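Long-range contacts in N-acetylglucosaminidase (Paenibacillus barengoltzii, PDB 6INX), which probably hydrolyses glycosidic bonds of N-acetylglucosamine-containing glycans, as a member of glycoside hydrolase family 18: residues G71-G76 and A116-A121; Y163-T168 and N218-A223; V180-Y185 and E228-G233; N200-T205 and S212-V217. All coordinates share one frame; numbering follows the deposited sequence.

Contact 1 of 4, residues G71-G76 and A116-A121; sequences GWSAGG and AEAGIA
The Trp72 indole takes the methyl group of Ala118 on one face: CB of Ala118 stands 3.3 Å from the centroid of the six-membered ring and 9° off its normal, a CH-pi contact centred over the ring. With CG anti to the backbone N (chi1 -177°), the indole reaches forward to meet the opposing loop. Both segments belong to loops of a family 18 TIM barrel, one following strand 64-70 and the other strand 105-109. Trp72 also touches Glu111 and Tyr112 just beyond the latter strand, together with Phe191. A type II turn from Gly71 to Ala74 places Ser73 beside Ala118, where OG of Ser73 donates to O of Ala118 at 2.9 Å. The donor lies in the carbonyl plane, on a lone pair, with a C=O...donor angle of 139°. Further along, the branch methyl CG2 of Ile120 rests 3.5 Å from CA of Gly75 and also meets the carbonyl oxygens of Ser73 and Ala74. Glu117 faces a different partner, forming a weak hydrogen bond through OE2 to Leu208 N of the second subunit. At the far end one water accepts from two backbone donors, Gly76 N and Ala121 N, each 3.0 Å away.

Contact 2 of 4, residues Y163-T168 and N218-A223; sequences YYIDGT and NLFVRA
The end methyl of Ile165 sits squarely on the Phe220 ring: CD1 is 3.6 Å from the ring centroid and only 3° off the normal. The same methyl also lies 3.8 Å from Ala223 CB. This CH-pi contact is the tight part of an interface that has no hydrogen bond between its two segments. Phe220 has CG anti to the carbonyl carbon (chi1 -82°), which swings the ring out of helix 213-222 toward helix 162-166. At the edge of the same ring, near its plane, CD1 of Tyr164 comes within 3.6 Å of Phe220 CZ, the two side chains crossing at about a right angle. Tyr164 is backed by its own segment, with Thr168 CG2 over one face of its ring and Thr168 OG1 donating to the carbonyl O of Tyr164 at 2.8 Å. Met170 touches Tyr164, Ile165 and Phe220 alike. Packing is looser toward the surface, where CG1 of Ile165 approaches CB of Leu219 no closer than 4.3 Å. Asp166 OD2 makes a salt bridge with Arg210 of the second subunit. Replacing Phe220 by alanine removes the ring under Ile165 CD1 and is likely to open a gap beside Tyr164 CD1. Phe220 and Tyr164 also touch Ala158 of strand 153-159, so this is the helix-to-helix and helix-to-strand packing of the outer layer of a TIM barrel.

Contact 3 of 4, residues V180-Y185 and E228-G233; sequences VQLMTY and EKIVIG
Leu182 and Ile230 lean across their two strands at a slant, CD1 of Leu182 lying 3.7 Å from CG2 of Ile230. Leu182 also meets Ser216 and Phe220, and Ile230 meets Val221, so this side of the sheet is packed over by helix 213-222. On the other face Gln181 and Val231 stand abreast, CG to CB 4.2 Å, and the Gln181 amide reaches on to Asn31 OD1 through NE2. These are neighbouring parallel strands of the TIM barrel, 25° apart in direction, with one face turned to the helices and the other to the interior. Their register is set by three bonds: Val180 N to Lys229 O, Val231 N to Val180 O and Leu182 N to Val231 O. After Leu182 the chain leaves the strand pattern through inverse gamma turns centred on Met183 and Thr184, and Leu182 O is poorly angled for Gly233 N. The hydroxyl of Thr184 takes that N-H instead: OG1, placed between the backbone N and carbonyl carbon (chi1 56°), accepts from Gly233 N at 2.8 Å, with a bent N-H...O angle of 142°. Space there is short, since a CB on Gly233 would lie 2.9 Å from Leu182 O. The Tyr185 ring turns its edge to this glycine, CD2 being 4.1 Å from Gly233 C, while one of its faces lies against Met183 CA.

Contact 4 of 4, residues N200-T205 and S212-V217; sequences NLYTGT and SVDASV
Two nearly straight backbone bonds join the loop to the start of helix 213-222: Val213 N to Asn200 O (2.8 Å, 171° at the hydrogen) and Asp214 N to Leu201 O (2.9 Å). The loop carbonyls thus accept N-H groups of the first turn, while Ser212 is the N-cap, its OG accepting from Ala215 N at 3.0 Å. The same hydroxyl donates to Thr203 OG1 at 2.9 Å, itself bonded to Arg210 O, so the cap hydroxyl is tied through Thr203 to a backbone carbonyl. Asn200 lies against Ser212, its ND2 being 3.3 Å from Ser212 CB while bonding to Tyr202 O, above that carbonyl's plane, and to Ile211 O. Without the amide, as with an alanine here, Tyr202 O and Ile211 O lose their shared donor, and the loop beside the cap is likely to be less firmly fixed. Leu201 CD1 packs against Val213 CG1. The Tyr202 ring meets Asp214 with ring and carboxylate planes 67° apart, CD1 lying 3.6 Å from Asp214 CB. With CG anti to its backbone N (chi1 178°), Asp214 brings OD2 to the edge of that ring, while OD1 bonds Tyr312 OH. OD2 accepts from a water at 2.9 Å, and that water accepts from Thr203 N at 3.0 Å.

Contacts 2, 3 and 4 form one cluster round helix 213-222, which follows strand 179-183 and precedes strand 230-235; their centres are 12 to 14 Å apart. Contact 3 touches contact 2 through Leu182 CD2 and Phe220 CG (3.7 Å), and contact 4 through Thr184 OG1 and Val213 CG2 (3.5 Å). Contact 1 stands apart, about 7 Å from contacts 2 and 3 at the nearest atoms. Contacts 1 and 3 nevertheless share a neighbour: Trp72 and Met183 both touch Glu111, which ends the DxxDxDxE signature of family 18 and so probably marks the active site. Gly206, Leu208 and Arg210, between the two segments of contact 4, reach contacts 1 and 2 of the other subunit.

Contact 1 of 4, residues G71-G76 and A116-A121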
# COMPACT_ATOMS: atom_id res chain seq x y z
N GLY A 71 -10.40 15.91 -11.68
CA GLY A 71 -9.06 15.49 -12.03
C GLY A 71 -8.11 15.69 -10.86
O GLY A 71 -8.44 16.31 -9.85
N TRP A 72 -6.91 15.13 -11.01
CA TRP A 72 -5.93 15.21 -9.93
C TRP A 72 -5.57 16.65 -9.63
O TRP A 72 -5.19 17.41 -10.53
CB TRP A 72 -4.67 14.42 -10.29
CG TRP A 72 -3.66 14.40 -9.18
CD1 TRP A 72 -2.51 15.13 -9.09
CD2 TRP A 72 -3.73 13.61 -7.99
NE1 TRP A 72 -1.85 14.84 -7.92
CE2 TRP A 72 -2.58 13.91 -7.22
CE3 TRP A 72 -4.65 12.69 -7.50
CZ2 TRP A 72 -2.33 13.31 -5.99
CZ3 TRP A 72 -4.40 12.09 -6.27
CH2 TRP A 72 -3.25 12.40 -5.53
N SER A 73 -5.70 17.03 -8.36
CA SER A 73 -5.40 18.35 -7.80
C SER A 73 -6.48 19.39 -8.04
O SER A 73 -6.30 20.55 -7.67
CB SER A 73 -4.03 18.91 -8.17
OG SER A 73 -3.01 18.01 -7.78
N ALA A 74 -7.62 19.00 -8.61
CA ALA A 74 -8.73 19.92 -8.79
C ALA A 74 -9.51 20.00 -7.49
O ALA A 74 -10.07 18.99 -7.04
CB ALA A 74 -9.62 19.43 -9.93
N GLY A 75 -9.57 21.19 -6.89
CA GLY A 75 -10.18 21.34 -5.59
C GLY A 75 -11.63 21.78 -5.67
O GLY A 75 -12.24 21.86 -6.74
N GLY A 76 -12.19 22.06 -4.50
CA GLY A 76 -13.55 22.58 -4.38
C GLY A 76 -14.60 21.55 -4.05
O GLY A 76 -15.72 21.93 -3.70
N ALA A 116 -6.74 14.34 1.01
CA ALA A 116 -6.23 15.65 0.63
C ALA A 116 -4.87 15.58 -0.05
O ALA A 116 -4.25 16.63 -0.29
CB ALA A 116 -6.16 16.56 1.86
N GLU A 117 -4.40 14.37 -0.37
CA GLU A 117 -3.04 14.17 -0.86
C GLU A 117 -2.75 14.92 -2.16
O GLU A 117 -1.58 15.20 -2.45
CB GLU A 117 -2.77 12.68 -1.06
CG GLU A 117 -2.37 11.93 0.20
CD GLU A 117 -3.53 11.47 1.07
OE1 GLU A 117 -4.70 11.83 0.80
OE2 GLU A 117 -3.24 10.78 2.07
N ALA A 118 -3.78 15.24 -2.95
CA ALA A 118 -3.56 15.97 -4.19
C ALA A 118 -3.44 17.47 -3.97
O ALA A 118 -3.30 18.21 -4.95
CB ALA A 118 -4.68 15.67 -5.19
N GLY A 119 -3.45 17.92 -2.72
CA GLY A 119 -3.39 19.34 -2.44
C GLY A 119 -4.73 20.02 -2.45
O GLY A 119 -4.82 21.21 -2.79
N ILE A 120 -5.79 19.29 -2.10
CA ILE A 120 -7.15 19.81 -2.08
C ILE A 120 -7.70 19.63 -0.67
O ILE A 120 -7.13 18.92 0.16
CB ILE A 120 -8.06 19.11 -3.11
CG1 ILE A 120 -8.20 17.61 -2.80
CG2 ILE A 120 -7.52 19.32 -4.52
CD1 ILE A 120 -9.30 16.88 -3.62
N ALA A 121 -8.79 20.32 -0.38
CA ALA A 121 -9.43 20.13 0.92
C ALA A 121 -10.07 18.75 1.03
O ALA A 121 -10.53 18.16 0.04
CB ALA A 121 -10.48 21.21 1.14
O HOH W 1 -6.10 22.46 -5.69
O HOH W 2 -10.10 22.16 -2.32

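Contact 2 of 4, residues Y163-T168 and N218-A223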
# COMPACT_ATOMS: atom_id res chain seq x y z
N TYR A 163 -8.03 2.40 0.02
CA TYR A 163 -8.31 3.73 0.54
C TYR A 163 -9.63 4.27 0.01
O TYR A 163 -10.37 4.96 0.73
CB TYR A 163 -7.17 4.70 0.22
CG TYR A 163 -6.99 4.99 -1.26
CD1 TYR A 163 -6.10 4.25 -2.03
CD2 TYR A 163 -7.72 5.99 -1.90
CE1 TYR A 163 -5.95 4.50 -3.39
CE2 TYR A 163 -7.58 6.23 -3.26
CZ TYR A 163 -6.69 5.48 -3.99
OH TYR A 163 -6.53 5.71 -5.34
N TYR A 164 -9.94 4.00 -1.26
CA TYR A 164 -11.11 4.63 -1.86
C TYR A 164 -12.39 4.04 -1.29
O TYR A 164 -13.35 4.77 -1.00
CB TYR A 164 -11.08 4.50 -3.39
CG TYR A 164 -12.14 5.37 -4.04
CD1 TYR A 164 -13.42 4.87 -4.27
CD2 TYR A 164 -11.86 6.69 -4.38
CE1 TYR A 164 -14.40 5.66 -4.85
CE2 TYR A 164 -12.83 7.50 -4.97
CZ TYR A 164 -14.10 6.98 -5.19
OH TYR A 164 -15.08 7.76 -5.77
N ILE A 165 -12.41 2.71 -1.11
CA ILE A 165 -13.52 2.04 -0.44
C ILE A 165 -13.71 2.61 0.96
O ILE A 165 -14.83 2.86 1.40
CB ILE A 165 -13.25 0.53 -0.41
CG1 ILE A 165 -13.07 -0.03 -1.83
CG2 ILE A 165 -14.36 -0.20 0.35
CD1 ILE A 165 -14.31 0.07 -2.68
N ASP A 166 -12.60 2.82 1.68
CA ASP A 166 -12.67 3.29 3.05
C ASP A 166 -13.17 4.73 3.14
O ASP A 166 -13.68 5.12 4.19
CB ASP A 166 -11.30 3.19 3.73
CG ASP A 166 -10.83 1.75 3.91
OD1 ASP A 166 -11.66 0.83 3.75
OD2 ASP A 166 -9.65 1.55 4.23
N GLY A 167 -13.03 5.52 2.08
CA GLY A 167 -13.48 6.89 2.09
C GLY A 167 -14.83 7.13 1.46
O GLY A 167 -15.24 8.30 1.33
N THR A 168 -15.55 6.08 1.07
CA THR A 168 -16.84 6.22 0.40
C THR A 168 -17.82 5.17 0.92
O THR A 168 -17.46 4.28 1.70
CB THR A 168 -16.69 6.04 -1.12
OG1 THR A 168 -16.10 4.76 -1.37
CG2 THR A 168 -15.80 7.11 -1.71
N ASN A 218 -12.53 -6.87 -7.46
CA ASN A 218 -12.99 -7.64 -6.31
C ASN A 218 -13.34 -6.74 -5.12
O ASN A 218 -14.36 -6.96 -4.46
CB ASN A 218 -11.94 -8.69 -5.95
CG ASN A 218 -11.93 -9.85 -6.93
OD1 ASN A 218 -12.87 -10.04 -7.70
ND2 ASN A 218 -10.85 -10.64 -6.91
N LEU A 219 -12.52 -5.72 -4.84
CA LEU A 219 -12.84 -4.79 -3.75
C LEU A 219 -14.17 -4.10 -3.98
O LEU A 219 -15.00 -3.99 -3.06
CB LEU A 219 -11.74 -3.73 -3.64
CG LEU A 219 -10.39 -4.11 -3.04
CD1 LEU A 219 -9.47 -2.89 -3.07
CD2 LEU A 219 -10.56 -4.63 -1.63
N PHE A 220 -14.40 -3.60 -5.19
CA PHE A 220 -15.62 -2.85 -5.46
C PHE A 220 -16.84 -3.76 -5.50
O PHE A 220 -17.93 -3.35 -5.07
CB PHE A 220 -15.45 -2.03 -6.74
CG PHE A 220 -14.72 -0.73 -6.52
CD1 PHE A 220 -15.43 0.45 -6.35
CD2 PHE A 220 -13.34 -0.69 -6.43
CE1 PHE A 220 -14.76 1.65 -6.11
CE2 PHE A 220 -12.67 0.51 -6.19
CZ PHE A 220 -13.38 1.68 -6.04
N VAL A 221 -16.70 -4.97 -6.03
CA VAL A 221 -17.82 -5.92 -5.99
C VAL A 221 -18.20 -6.23 -4.55
O VAL A 221 -19.38 -6.21 -4.18
CB VAL A 221 -17.46 -7.20 -6.77
CG1 VAL A 221 -18.51 -8.28 -6.53
CG2 VAL A 221 -17.33 -6.91 -8.24
N ARG A 222 -17.20 -6.51 -3.71
CA ARG A 222 -17.46 -6.81 -2.31
C ARG A 222 -18.04 -5.61 -1.57
O ARG A 222 -18.78 -5.78 -0.60
CB ARG A 222 -16.20 -7.33 -1.63
CG ARG A 222 -15.98 -8.78 -1.95
CD ARG A 222 -14.59 -9.29 -1.64
NE ARG A 222 -14.28 -10.40 -2.54
CZ ARG A 222 -13.16 -10.52 -3.23
NH1 ARG A 222 -12.20 -9.61 -3.09
NH2 ARG A 222 -12.98 -11.56 -4.04
N ALA A 223 -17.72 -4.40 -2.03
CA ALA A 223 -18.27 -3.19 -1.44
C ALA A 223 -19.70 -2.92 -1.91
O ALA A 223 -20.35 -2.01 -1.37
CB ALA A 223 -17.36 -2.00 -1.75

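Contact 3 of 4, residues V180-Y185 and E228-G233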
# COMPACT_ATOMS: atom_id res chain seq x y z
N VAL A 180 -19.51 3.02 -12.77
CA VAL A 180 -18.36 3.44 -11.97
C VAL A 180 -17.11 3.10 -12.78
O VAL A 180 -16.88 1.93 -13.10
CB VAL A 180 -18.32 2.70 -10.62
CG1 VAL A 180 -17.08 3.10 -9.81
CG2 VAL A 180 -19.60 2.94 -9.85
N GLN A 181 -16.30 4.11 -13.09
CA GLN A 181 -15.04 3.88 -13.80
C GLN A 181 -13.93 3.71 -12.77
O GLN A 181 -13.60 4.66 -12.05
CB GLN A 181 -14.74 5.05 -14.72
CG GLN A 181 -15.83 5.29 -15.73
CD GLN A 181 -15.60 6.56 -16.48
OE1 GLN A 181 -15.72 7.66 -15.92
NE2 GLN A 181 -15.26 6.44 -17.76
N LEU A 182 -13.35 2.52 -12.71
CA LEU A 182 -12.24 2.28 -11.80
C LEU A 182 -10.96 2.73 -12.47
O LEU A 182 -10.58 2.22 -13.54
CB LEU A 182 -12.15 0.81 -11.40
CG LEU A 182 -13.40 0.17 -10.81
CD1 LEU A 182 -13.08 -1.27 -10.41
CD2 LEU A 182 -13.88 1.00 -9.63
N MET A 183 -10.27 3.68 -11.85
CA MET A 183 -9.02 4.19 -12.40
C MET A 183 -7.91 3.20 -12.07
O MET A 183 -7.07 3.41 -11.19
CB MET A 183 -8.73 5.58 -11.86
CG MET A 183 -9.62 6.66 -12.49
SD MET A 183 -9.23 8.33 -11.93
CE MET A 183 -9.76 8.17 -10.24
N THR A 184 -7.93 2.07 -12.80
CA THR A 184 -6.92 1.02 -12.63
C THR A 184 -5.65 1.35 -13.41
O THR A 184 -5.16 0.61 -14.26
CB THR A 184 -7.49 -0.36 -12.96
OG1 THR A 184 -8.02 -0.38 -14.30
CG2 THR A 184 -8.59 -0.75 -11.98
N TYR A 185 -5.11 2.53 -13.08
CA TYR A 185 -3.85 3.04 -13.59
C TYR A 185 -3.31 3.98 -12.53
O TYR A 185 -4.03 4.37 -11.60
CB TYR A 185 -3.97 3.69 -14.98
CG TYR A 185 -5.14 4.62 -15.21
CD1 TYR A 185 -5.19 5.87 -14.62
CD2 TYR A 185 -6.19 4.26 -16.05
CE1 TYR A 185 -6.25 6.74 -14.85
CE2 TYR A 185 -7.25 5.12 -16.30
CZ TYR A 185 -7.28 6.35 -15.68
OH TYR A 185 -8.32 7.23 -15.91
N GLU A 228 -22.15 -5.26 -13.56
CA GLU A 228 -22.60 -4.63 -14.80
C GLU A 228 -22.40 -3.12 -14.79
O GLU A 228 -22.61 -2.48 -15.83
CB GLU A 228 -24.07 -4.97 -15.08
CG GLU A 228 -25.05 -4.38 -14.09
CD GLU A 228 -25.41 -5.35 -12.97
OE1 GLU A 228 -26.52 -5.21 -12.41
OE2 GLU A 228 -24.59 -6.24 -12.65
N LYS A 229 -22.00 -2.54 -13.66
CA LYS A 229 -21.67 -1.12 -13.59
C LYS A 229 -20.18 -0.83 -13.52
O LYS A 229 -19.81 0.34 -13.40
CB LYS A 229 -22.37 -0.46 -12.39
CG LYS A 229 -23.87 -0.25 -12.57
CD LYS A 229 -24.43 0.64 -11.48
CE LYS A 229 -25.89 0.97 -11.75
NZ LYS A 229 -26.47 1.85 -10.71
N ILE A 230 -19.32 -1.83 -13.58
CA ILE A 230 -17.88 -1.62 -13.40
C ILE A 230 -17.21 -1.49 -14.75
O ILE A 230 -17.24 -2.42 -15.56
CB ILE A 230 -17.25 -2.74 -12.56
CG1 ILE A 230 -17.81 -2.68 -11.14
CG2 ILE A 230 -15.73 -2.58 -12.56
CD1 ILE A 230 -17.26 -3.73 -10.20
N VAL A 231 -16.56 -0.35 -14.97
CA VAL A 231 -15.74 -0.08 -16.14
C VAL A 231 -14.30 -0.01 -15.66
O VAL A 231 -13.98 0.77 -14.75
CB VAL A 231 -16.18 1.24 -16.81
CG1 VAL A 231 -15.19 1.68 -17.88
CG2 VAL A 231 -17.60 1.10 -17.37
N ILE A 232 -13.41 -0.85 -16.22
CA ILE A 232 -12.01 -0.84 -15.78
C ILE A 232 -11.18 0.12 -16.61
O ILE A 232 -11.66 0.67 -17.61
CB ILE A 232 -11.39 -2.25 -15.76
CG1 ILE A 232 -11.33 -2.83 -17.18
CG2 ILE A 232 -12.17 -3.16 -14.82
CD1 ILE A 232 -10.42 -4.06 -17.32
N GLY A 233 -9.94 0.35 -16.20
CA GLY A 233 -9.10 1.39 -16.80
C GLY A 233 -7.88 0.85 -17.53
O GLY A 233 -7.22 -0.08 -17.05

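Contact 4 of 4, residues N200-T205 and S212-V217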
# COMPACT_ATOMS: atom_id res chain seq x y z
N ASN A 200 -1.66 -2.93 -14.00
CA ASN A 200 -1.60 -4.37 -14.18
C ASN A 200 -2.95 -5.05 -14.00
O ASN A 200 -3.67 -4.80 -13.03
CB ASN A 200 -0.60 -5.00 -13.20
CG ASN A 200 -0.86 -4.60 -11.73
OD1 ASN A 200 -1.09 -3.41 -11.41
ND2 ASN A 200 -0.80 -5.59 -10.83
N LEU A 201 -3.26 -5.97 -14.91
CA LEU A 201 -4.47 -6.77 -14.80
C LEU A 201 -4.48 -7.61 -13.52
O LEU A 201 -5.47 -7.61 -12.78
CB LEU A 201 -4.62 -7.65 -16.04
CG LEU A 201 -5.88 -8.52 -16.04
CD1 LEU A 201 -7.12 -7.65 -15.89
CD2 LEU A 201 -5.96 -9.33 -17.33
N TYR A 202 -3.40 -8.36 -13.24
CA TYR A 202 -3.37 -9.22 -12.07
C TYR A 202 -2.20 -8.85 -11.16
O TYR A 202 -1.19 -8.30 -11.59
CB TYR A 202 -3.21 -10.71 -12.45
CG TYR A 202 -4.36 -11.29 -13.24
CD1 TYR A 202 -5.58 -11.56 -12.65
CD2 TYR A 202 -4.20 -11.59 -14.58
CE1 TYR A 202 -6.62 -12.11 -13.40
CE2 TYR A 202 -5.22 -12.13 -15.33
CZ TYR A 202 -6.43 -12.39 -14.74
OH TYR A 202 -7.44 -12.94 -15.50
N THR A 203 -2.35 -9.20 -9.88
CA THR A 203 -1.30 -8.99 -8.90
C THR A 203 -0.20 -10.03 -9.07
O THR A 203 -0.48 -11.21 -9.29
CB THR A 203 -1.89 -9.06 -7.49
OG1 THR A 203 -2.92 -8.06 -7.38
CG2 THR A 203 -0.83 -8.81 -6.43
N GLY A 204 1.05 -9.59 -8.99
CA GLY A 204 2.19 -10.46 -9.18
C GLY A 204 2.83 -10.92 -7.88
O GLY A 204 2.86 -10.19 -6.89
N THR A 205 3.40 -12.12 -7.92
CA THR A 205 4.12 -12.65 -6.77
C THR A 205 5.38 -11.83 -6.52
O THR A 205 6.09 -11.44 -7.45
CB THR A 205 4.48 -14.14 -6.99
OG1 THR A 205 5.11 -14.66 -5.81
CG2 THR A 205 5.44 -14.32 -8.16
N SER A 212 -4.24 -4.42 -8.24
CA SER A 212 -4.29 -4.79 -9.65
C SER A 212 -5.72 -4.51 -10.10
O SER A 212 -6.59 -4.23 -9.28
CB SER A 212 -3.93 -6.27 -9.86
OG SER A 212 -4.89 -7.11 -9.24
N VAL A 213 -5.96 -4.61 -11.42
CA VAL A 213 -7.34 -4.54 -11.91
C VAL A 213 -8.20 -5.58 -11.21
O VAL A 213 -9.28 -5.27 -10.68
CB VAL A 213 -7.39 -4.76 -13.44
CG1 VAL A 213 -8.86 -4.93 -13.89
CG2 VAL A 213 -6.70 -3.64 -14.20
N ASP A 214 -7.72 -6.83 -11.19
CA ASP A 214 -8.49 -7.92 -10.61
C ASP A 214 -8.77 -7.66 -9.13
O ASP A 214 -9.90 -7.83 -8.66
CB ASP A 214 -7.70 -9.22 -10.84
CG ASP A 214 -8.36 -10.44 -10.25
OD1 ASP A 214 -9.55 -10.71 -10.52
OD2 ASP A 214 -7.64 -11.17 -9.52
N ALA A 215 -7.75 -7.24 -8.37
CA ALA A 215 -7.98 -6.98 -6.95
C ALA A 215 -8.92 -5.80 -6.74
O ALA A 215 -9.73 -5.81 -5.80
CB ALA A 215 -6.65 -6.75 -6.22
N SER A 216 -8.83 -4.79 -7.60
CA SER A 216 -9.70 -3.61 -7.48
C SER A 216 -11.15 -3.97 -7.76
O SER A 216 -12.04 -3.60 -7.00
CB SER A 216 -9.19 -2.50 -8.42
OG SER A 216 -10.02 -1.35 -8.33
N VAL A 217 -11.40 -4.70 -8.86
CA VAL A 217 -12.75 -5.16 -9.17
C VAL A 217 -13.32 -5.95 -8.00
O VAL A 217 -14.44 -5.71 -7.56
CB VAL A 217 -12.73 -5.98 -10.47
CG1 VAL A 217 -14.10 -6.65 -10.70
CG2 VAL A 217 -12.34 -5.10 -11.67
O HOH W 3 -4.84 -10.57 -8.89